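Local coordinates for protein DMATS type aromatic prenyltransferase (Micromonospora olivasterospora, PDB 6ZRY) that probably transfers a dimethylallyl group to the indole ring of tryptophan, as a 6-dimethylallyl tryptophan synthase of the DMATS family, at residues G87-L99 and T122-L135. Residues are numbered along the deposited sequence; the frame is centred on the assembly and turned at random.
Sequences GPLANLSATRGFL and TDDPQGDFAMWCSL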
ATOM      1  N   GLY A  87      -3.013 -19.439   6.728  1.00 37.34           N
ATOM      2  CA  GLY A  87      -4.340 -19.410   6.106  1.00 37.57           C
ATOM      3  C   GLY A  87      -5.066 -18.100   6.374  1.00 36.85           C
ATOM      4  O   GLY A  87      -4.683 -17.320   7.228  1.00 34.77           O
ATOM      5  N   PRO A  88      -6.166 -17.830   5.649  1.00 38.85           N
ATOM      6  CA  PRO A  88      -6.873 -16.549   5.755  1.00 38.19           C
ATOM      7  C   PRO A  88      -7.244 -16.091   7.187  1.00 36.66           C
ATOM      8  O   PRO A  88      -6.988 -14.939   7.563  1.00 35.13           O
ATOM      9  CB  PRO A  88      -8.173 -16.841   4.972  1.00 40.46           C
ATOM     10  CG  PRO A  88      -7.777 -17.895   3.950  1.00 40.71           C
ATOM     11  CD  PRO A  88      -6.774 -18.757   4.673  1.00 40.92           C
ATOM     12  N   LEU A  89      -7.853 -16.984   7.958  1.00 35.58           N
ATOM     13  CA  LEU A  89      -8.363 -16.667   9.319  1.00 34.51           C
ATOM     14  C   LEU A  89      -7.190 -16.617  10.311  1.00 30.97           C
ATOM     15  O   LEU A  89      -7.169 -15.708  11.130  1.00 31.90           O
ATOM     16  CB  LEU A  89      -9.398 -17.719   9.717  1.00 35.98           C
ATOM     17  CG  LEU A  89     -10.326 -17.346  10.874  1.00 37.37           C
ATOM     18  CD1 LEU A  89     -11.115 -16.072  10.590  1.00 36.83           C
ATOM     19  CD2 LEU A  89     -11.277 -18.495  11.166  1.00 37.40           C
ATOM     20  N   ALA A  90      -6.266 -17.548  10.200  1.00 29.55           N
ATOM     21  CA  ALA A  90      -5.064 -17.680  11.060  1.00 28.62           C
ATOM     22  C   ALA A  90      -4.146 -16.452  10.849  1.00 27.18           C
ATOM     23  O   ALA A  90      -3.589 -15.944  11.838  1.00 26.04           O
ATOM     24  CB  ALA A  90      -4.364 -18.967  10.740  1.00 29.11           C
ATOM     25  N   ASN A  91      -4.054 -15.966   9.591  1.00 25.74           N
ATOM     26  CA  ASN A  91      -3.239 -14.781   9.209  1.00 23.63           C
ATOM     27  C   ASN A  91      -3.871 -13.533   9.834  1.00 23.41           C
ATOM     28  O   ASN A  91      -3.163 -12.709  10.365  1.00 22.31           O
ATOM     29  CB  ASN A  91      -3.102 -14.618   7.683  1.00 22.92           C
ATOM     30  CG  ASN A  91      -2.460 -15.766   6.940  1.00 22.50           C
ATOM     31  OD1 ASN A  91      -1.857 -16.682   7.527  1.00 23.04           O
ATOM     32  ND2 ASN A  91      -2.546 -15.718   5.611  1.00 21.80           N
ATOM     33  N   LEU A  92      -5.189 -13.386   9.736  1.00 24.28           N
ATOM     34  CA  LEU A  92      -5.935 -12.274  10.367  1.00 25.32           C
ATOM     35  C   LEU A  92      -5.649 -12.251  11.871  1.00 25.72           C
ATOM     36  O   LEU A  92      -5.267 -11.185  12.401  1.00 25.72           O
ATOM     37  CB  LEU A  92      -7.432 -12.469  10.074  1.00 26.58           C
ATOM     38  CG  LEU A  92      -8.375 -11.597  10.874  1.00 28.01           C
ATOM     39  CD1 LEU A  92      -8.030 -10.135  10.725  1.00 28.41           C
ATOM     40  CD2 LEU A  92      -9.826 -11.857  10.473  1.00 29.43           C
ATOM     41  N   SER A  93      -5.824 -13.392  12.541  1.00 26.47           N
ATOM     42  CA  SER A  93      -5.588 -13.540  14.000  1.00 27.47           C
ATOM     43  C   SER A  93      -4.163 -13.086  14.359  1.00 25.47           C
ATOM     44  O   SER A  93      -4.019 -12.245  15.268  1.00 24.13           O
ATOM     45  CB  SER A  93      -5.817 -14.948  14.426  1.00 29.93           C
ATOM     46  OG  SER A  93      -5.753 -15.048  15.830  1.00 34.13           O
ATOM     47  N   ALA A  94      -3.160 -13.585  13.635  1.00 24.12           N
ATOM     48  CA  ALA A  94      -1.732 -13.279  13.886  1.00 23.43           C
ATOM     49  C   ALA A  94      -1.473 -11.778  13.624  1.00 22.59           C
ATOM     50  O   ALA A  94      -0.756 -11.129  14.422  1.00 21.44           O
ATOM     51  CB  ALA A  94      -0.840 -14.185  13.043  1.00 23.52           C
ATOM     52  N   THR A  95      -2.023 -11.224  12.539  1.00 20.71           N
ATOM     53  CA  THR A  95      -1.774  -9.819  12.191  1.00 20.36           C
ATOM     54  C   THR A  95      -2.435  -8.929  13.246  1.00 20.46           C
ATOM     55  O   THR A  95      -1.787  -7.986  13.732  1.00 19.73           O
ATOM     56  CB  THR A  95      -2.200  -9.541  10.745  1.00 19.64           C
ATOM     57  OG1 THR A  95      -1.469 -10.414   9.879  1.00 19.25           O
ATOM     58  CG2 THR A  95      -1.968  -8.111  10.364  1.00 19.92           C
ATOM     59  N   ARG A  96      -3.686  -9.209  13.598  0.50 21.07           N
ATOM     60  CA  ARG A  96      -4.400  -8.399  14.602  0.50 22.00           C
ATOM     61  C   ARG A  96      -3.686  -8.544  15.954  0.50 21.84           C
ATOM     62  O   ARG A  96      -3.506  -7.517  16.625  0.50 21.59           O
ATOM     63  CB  ARG A  96      -5.874  -8.789  14.686  0.50 23.23           C
ATOM     64  CG  ARG A  96      -6.704  -7.762  15.432  0.50 24.30           C
ATOM     65  CD  ARG A  96      -8.058  -8.291  15.846  0.50 25.43           C
ATOM     66  NE  ARG A  96      -8.430  -7.681  17.103  0.50 26.75           N
ATOM     67  CZ  ARG A  96      -9.470  -8.038  17.836  0.50 28.07           C
ATOM     68  NH1 ARG A  96      -9.721  -7.404  18.965  0.50 28.45           N
ATOM     69  NH2 ARG A  96     -10.257  -9.025  17.439  0.50 28.80           N
ATOM     70  N   GLY A  97      -3.248  -9.765  16.301  1.00 22.36           N
ATOM     71  CA  GLY A  97      -2.450 -10.029  17.507  1.00 22.70           C
ATOM     72  C   GLY A  97      -1.241  -9.111  17.589  1.00 22.00           C
ATOM     73  O   GLY A  97      -1.045  -8.473  18.613  1.00 22.37           O
ATOM     74  N   PHE A  98      -0.490  -8.988  16.501  1.00 21.65           N
ATOM     75  CA  PHE A  98       0.679  -8.087  16.427  1.00 20.89           C
ATOM     76  C   PHE A  98       0.254  -6.635  16.660  1.00 20.96           C
ATOM     77  O   PHE A  98       0.875  -5.940  17.454  1.00 19.63           O
ATOM     78  CB  PHE A  98       1.388  -8.240  15.081  1.00 20.30           C
ATOM     79  CG  PHE A  98       2.388  -7.173  14.806  1.00 19.61           C
ATOM     80  CD1 PHE A  98       3.559  -7.100  15.533  1.00 19.93           C
ATOM     81  CD2 PHE A  98       2.156  -6.218  13.821  1.00 19.11           C
ATOM     82  CE1 PHE A  98       4.469  -6.095  15.298  1.00 19.51           C
ATOM     83  CE2 PHE A  98       3.093  -5.235  13.572  1.00 18.85           C
ATOM     84  CZ  PHE A  98       4.240  -5.171  14.306  1.00 19.45           C
ATOM     85  N   LEU A  99      -0.739  -6.166  15.902  1.00 20.88           N
ATOM     86  CA  LEU A  99      -1.204  -4.775  15.988  1.00 22.14           C
ATOM     87  C   LEU A  99      -1.735  -4.482  17.398  1.00 22.73           C
ATOM     88  O   LEU A  99      -1.413  -3.410  17.926  1.00 22.18           O
ATOM     89  CB  LEU A  99      -2.272  -4.529  14.908  1.00 22.30           C
ATOM     90  CG  LEU A  99      -1.717  -4.398  13.493  1.00 22.22           C
ATOM     91  CD1 LEU A  99      -2.824  -4.476  12.468  1.00 23.07           C
ATOM     92  CD2 LEU A  99      -0.944  -3.116  13.348  1.00 22.95           C
ATOM     93  N   THR A 122     -15.741 -12.250  10.284  1.00 35.19           N
ATOM     94  CA  THR A 122     -16.332 -13.430   9.620  1.00 35.44           C
ATOM     95  C   THR A 122     -15.404 -14.610   9.837  1.00 37.80           C
ATOM     96  O   THR A 122     -14.162 -14.410   9.839  1.00 35.51           O
ATOM     97  CB  THR A 122     -16.607 -13.178   8.134  1.00 35.19           C
ATOM     98  OG1 THR A 122     -17.153 -14.383   7.588  1.00 34.91           O
ATOM     99  CG2 THR A 122     -15.374 -12.765   7.356  1.00 33.61           C
ATOM    100  N   ASP A 123     -15.994 -15.782  10.067  1.00 40.54           N
ATOM    101  CA  ASP A 123     -15.267 -17.050  10.294  1.00 42.81           C
ATOM    102  C   ASP A 123     -14.703 -17.564   8.980  1.00 41.23           C
ATOM    103  O   ASP A 123     -13.740 -18.328   9.037  1.00 42.06           O
ATOM    104  CB  ASP A 123     -16.174 -18.100  10.932  1.00 46.43           C
ATOM    105  CG  ASP A 123     -16.097 -18.064  12.437  1.00 50.39           C
ATOM    106  OD1 ASP A 123     -15.129 -17.429  12.955  1.00 52.17           O
ATOM    107  OD2 ASP A 123     -16.979 -18.675  13.084  1.00 53.79           O
ATOM    108  N   ASP A 124     -15.287 -17.154   7.855  1.00 39.75           N
ATOM    109  CA  ASP A 124     -14.901 -17.609   6.504  1.00 39.08           C
ATOM    110  C   ASP A 124     -14.470 -16.406   5.654  1.00 34.00           C
ATOM    111  O   ASP A 124     -15.132 -16.075   4.680  1.00 30.95           O
ATOM    112  CB  ASP A 124     -16.068 -18.372   5.885  1.00 41.49           C
ATOM    113  CG  ASP A 124     -15.635 -19.649   5.206  1.00 44.77           C
ATOM    114  OD1 ASP A 124     -16.272 -20.682   5.462  1.00 47.75           O
ATOM    115  OD2 ASP A 124     -14.637 -19.605   4.455  1.00 48.05           O
ATOM    116  N   PRO A 125     -13.348 -15.726   5.984  1.00 32.06           N
ATOM    117  CA  PRO A 125     -12.904 -14.561   5.209  1.00 30.55           C
ATOM    118  C   PRO A 125     -12.655 -14.948   3.748  1.00 30.23           C
ATOM    119  O   PRO A 125     -12.066 -16.018   3.521  1.00 30.18           O
ATOM    120  CB  PRO A 125     -11.608 -14.113   5.887  1.00 29.87           C
ATOM    121  CG  PRO A 125     -11.141 -15.349   6.634  1.00 31.15           C
ATOM    122  CD  PRO A 125     -12.408 -16.061   7.059  1.00 31.83           C
ATOM    123  N   GLN A 126     -13.095 -14.088   2.818  1.00 29.02           N
ATOM    124  CA  GLN A 126     -12.976 -14.270   1.362  1.00 28.89           C
ATOM    125  C   GLN A 126     -11.766 -13.484   0.856  1.00 27.45           C
ATOM    126  O   GLN A 126     -11.422 -12.468   1.479  1.00 25.79           O
ATOM    127  CB  GLN A 126     -14.270 -13.829   0.703  1.00 30.84           C
ATOM    128  CG  GLN A 126     -15.480 -14.570   1.244  1.00 32.80           C
ATOM    129  CD  GLN A 126     -15.246 -16.051   1.182  1.00 35.77           C
ATOM    130  OE1 GLN A 126     -15.106 -16.625   0.103  1.00 39.47           O
ATOM    131  NE2 GLN A 126     -15.135 -16.677   2.343  1.00 37.79           N
ATOM    132  N   GLY A 127     -11.178 -13.935  -0.255  1.00 26.72           N
ATOM    133  CA  GLY A 127     -10.039 -13.254  -0.897  1.00 26.39           C
ATOM    134  C   GLY A 127      -8.746 -13.611  -0.202  1.00 26.50           C
ATOM    135  O   GLY A 127      -8.767 -14.516   0.681  1.00 25.17           O
ATOM    136  N   ASP A 128      -7.635 -12.972  -0.549  1.00 26.87           N
ATOM    137  CA  ASP A 128      -6.332 -13.490  -0.048  1.00 28.86           C
ATOM    138  C   ASP A 128      -5.899 -12.754   1.219  1.00 26.34           C
ATOM    139  O   ASP A 128      -4.783 -13.029   1.670  1.00 27.14           O
ATOM    140  CB  ASP A 128      -5.258 -13.550  -1.138  1.00 32.13           C
ATOM    141  CG  ASP A 128      -4.883 -12.229  -1.741  1.00 35.42           C
ATOM    142  OD1 ASP A 128      -5.566 -11.226  -1.426  1.00 38.58           O
ATOM    143  OD2 ASP A 128      -3.883 -12.207  -2.516  1.00 39.43           O
ATOM    144  N   PHE A 129      -6.751 -11.917   1.806  1.00 23.90           N
ATOM    145  CA  PHE A 129      -6.482 -11.289   3.131  1.00 22.13           C
ATOM    146  C   PHE A 129      -7.772 -10.729   3.740  1.00 21.49           C
ATOM    147  O   PHE A 129      -8.757 -10.564   3.031  1.00 19.76           O
ATOM    148  CB  PHE A 129      -5.421 -10.197   2.979  1.00 21.00           C
ATOM    149  CG  PHE A 129      -5.943  -8.875   2.470  1.00 20.40           C
ATOM    150  CD1 PHE A 129      -6.362  -8.739   1.152  1.00 20.17           C
ATOM    151  CD2 PHE A 129      -5.991  -7.767   3.300  1.00 19.96           C
ATOM    152  CE1 PHE A 129      -6.842  -7.532   0.685  1.00 19.52           C
ATOM    153  CE2 PHE A 129      -6.477  -6.550   2.831  1.00 19.88           C
ATOM    154  CZ  PHE A 129      -6.883  -6.430   1.524  1.00 19.42           C
ATOM    155  N   ALA A 130      -7.740 -10.499   5.045  1.00 20.76           N
ATOM    156  CA  ALA A 130      -8.754  -9.785   5.827  1.00 20.05           C
ATOM    157  C   ALA A 130      -8.135  -8.501   6.387  1.00 19.47           C
ATOM    158  O   ALA A 130      -8.811  -7.453   6.335  1.00 19.72           O
ATOM    159  CB  ALA A 130      -9.287 -10.689   6.926  1.00 20.79           C
ATOM    160  N   MET A 131      -6.867  -8.542   6.831  1.00 18.75           N
ATOM    161  CA  MET A 131      -6.215  -7.372   7.483  1.00 19.02           C
ATOM    162  C   MET A 131      -4.712  -7.370   7.178  1.00 18.14           C
ATOM    163  O   MET A 131      -4.031  -8.375   7.481  1.00 17.84           O
ATOM    164  CB  MET A 131      -6.415  -7.422   8.999  1.00 20.26           C
ATOM    165  CG  MET A 131      -5.718  -6.295   9.765  1.00 21.24           C
ATOM    166  SD  MET A 131      -5.867  -6.504  11.560  1.00 25.15           S
ATOM    167  CE  MET A 131      -7.596  -6.096  11.790  1.00 26.20           C
ATOM    168  N   TRP A 132      -4.218  -6.274   6.624  1.00 17.47           N
ATOM    169  CA  TRP A 132      -2.783  -6.002   6.489  1.00 17.06           C
ATOM    170  C   TRP A 132      -2.425  -4.837   7.404  1.00 17.87           C
ATOM    171  O   TRP A 132      -3.315  -4.144   7.884  1.00 18.28           O
ATOM    172  CB  TRP A 132      -2.393  -5.713   5.037  1.00 16.54           C
ATOM    173  CG  TRP A 132      -2.380  -6.907   4.126  1.00 16.07           C
ATOM    174  CD1 TRP A 132      -2.569  -8.216   4.449  1.00 16.13           C
ATOM    175  CD2 TRP A 132      -2.228  -6.870   2.708  1.00 15.75           C
ATOM    176  NE1 TRP A 132      -2.489  -8.998   3.326  1.00 16.16           N
ATOM    177  CE2 TRP A 132      -2.318  -8.199   2.242  1.00 15.83           C
ATOM    178  CE3 TRP A 132      -2.033  -5.844   1.782  1.00 15.58           C
ATOM    179  CZ2 TRP A 132      -2.191  -8.529   0.896  1.00 15.95           C
ATOM    180  CZ3 TRP A 132      -1.921  -6.164   0.447  1.00 16.04           C
ATOM    181  CH2 TRP A 132      -2.009  -7.494   0.007  1.00 15.87           C
ATOM    182  N   CYS A 133      -1.147  -4.645   7.595  1.00 18.30           N
ATOM    183  CA  CYS A 133      -0.506  -3.679   8.492  1.00 20.17           C
ATOM    184  C   CYS A 133       0.366  -2.765   7.622  1.00 20.17           C
ATOM    185  O   CYS A 133       1.017  -3.326   6.724  1.00 20.10           O
ATOM    186  CB  CYS A 133       0.391  -4.477   9.460  1.00 20.53           C
ATOM    187  SG  CYS A 133       1.351  -3.443  10.526  1.00 28.11           S
ATOM    188  N   SER A 134       0.375  -1.451   7.863  1.00 20.20           N
ATOM    189  CA  SER A 134       1.407  -0.508   7.351  1.00 20.50           C
ATOM    190  C   SER A 134       2.140   0.112   8.551  1.00 20.79           C
ATOM    191  O   SER A 134       1.481   0.621   9.425  1.00 20.19           O
ATOM    192  CB  SER A 134       0.805   0.543   6.430  1.00 21.16           C
ATOM    193  OG  SER A 134       1.800   1.367   5.902  1.00 22.05           O
ATOM    194  N   LEU A 135       3.456   0.006   8.568  1.00 20.36           N
ATOM    195  CA  LEU A 135       4.363   0.606   9.578  1.00 21.73           C
ATOM    196  C   LEU A 135       4.964   1.842   8.937  1.00 21.88           C
ATOM    197  O   LEU A 135       5.442   1.716   7.799  1.00 21.66           O
ATOM    198  CB  LEU A 135       5.461  -0.388   9.956  1.00 22.38           C
ATOM    199  CG  LEU A 135       5.016  -1.751  10.487  1.00 23.31           C
ATOM    200  CD1 LEU A 135       6.187  -2.697  10.596  1.00 23.80           C
ATOM    201  CD2 LEU A 135       4.343  -1.619  11.818  1.00 24.19           C
TER
HETATM  202  O   HOH W   1      -3.852 -13.445   4.407  1.00 21.79           O
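Met131 lies between Leu92, Arg96 and Leu99 on the facing side of helix 88-99. Its chi1 and chi2, both near anti (177° and -175°), carry SD to 3.8 Å from Leu99 CD1 and beside Arg96 CB; the bend at chi3 turns only CE, toward Arg96 CG. Leu92 crosses it at about a right angle, CD1 meeting Met131 CB at 3.6 Å and CD2 meeting Ala130 CB. Further along, Cys133 SG touches Leu99 CD2 at 3.7 Å and reaches Phe98 CE2 in the ring plane, 88° off the normal, an edge-on sulfur-aromatic contact. Thr95 lays CG2 3.6 Å from Met131 O, while its OG1 donates to Asn91 O (2.9 Å), from the face of that carbonyl opposite Thr95 N. A glycine in place of Thr95 would probably open a gap beside Met131 O and leave Asn91 O without the hydroxyl donor. In the loop leading into the strand, Pro88 CB packs on Pro125 CG at 3.7 Å, and one water links Asn91 ND2 to Asp128 O. An outer helix packed on a barrel strand that turns alternate side chains to the helix and to the barrel interior, where Trp132 touches the bound tryptophan, fits the ABBA prenyltransferase barrel.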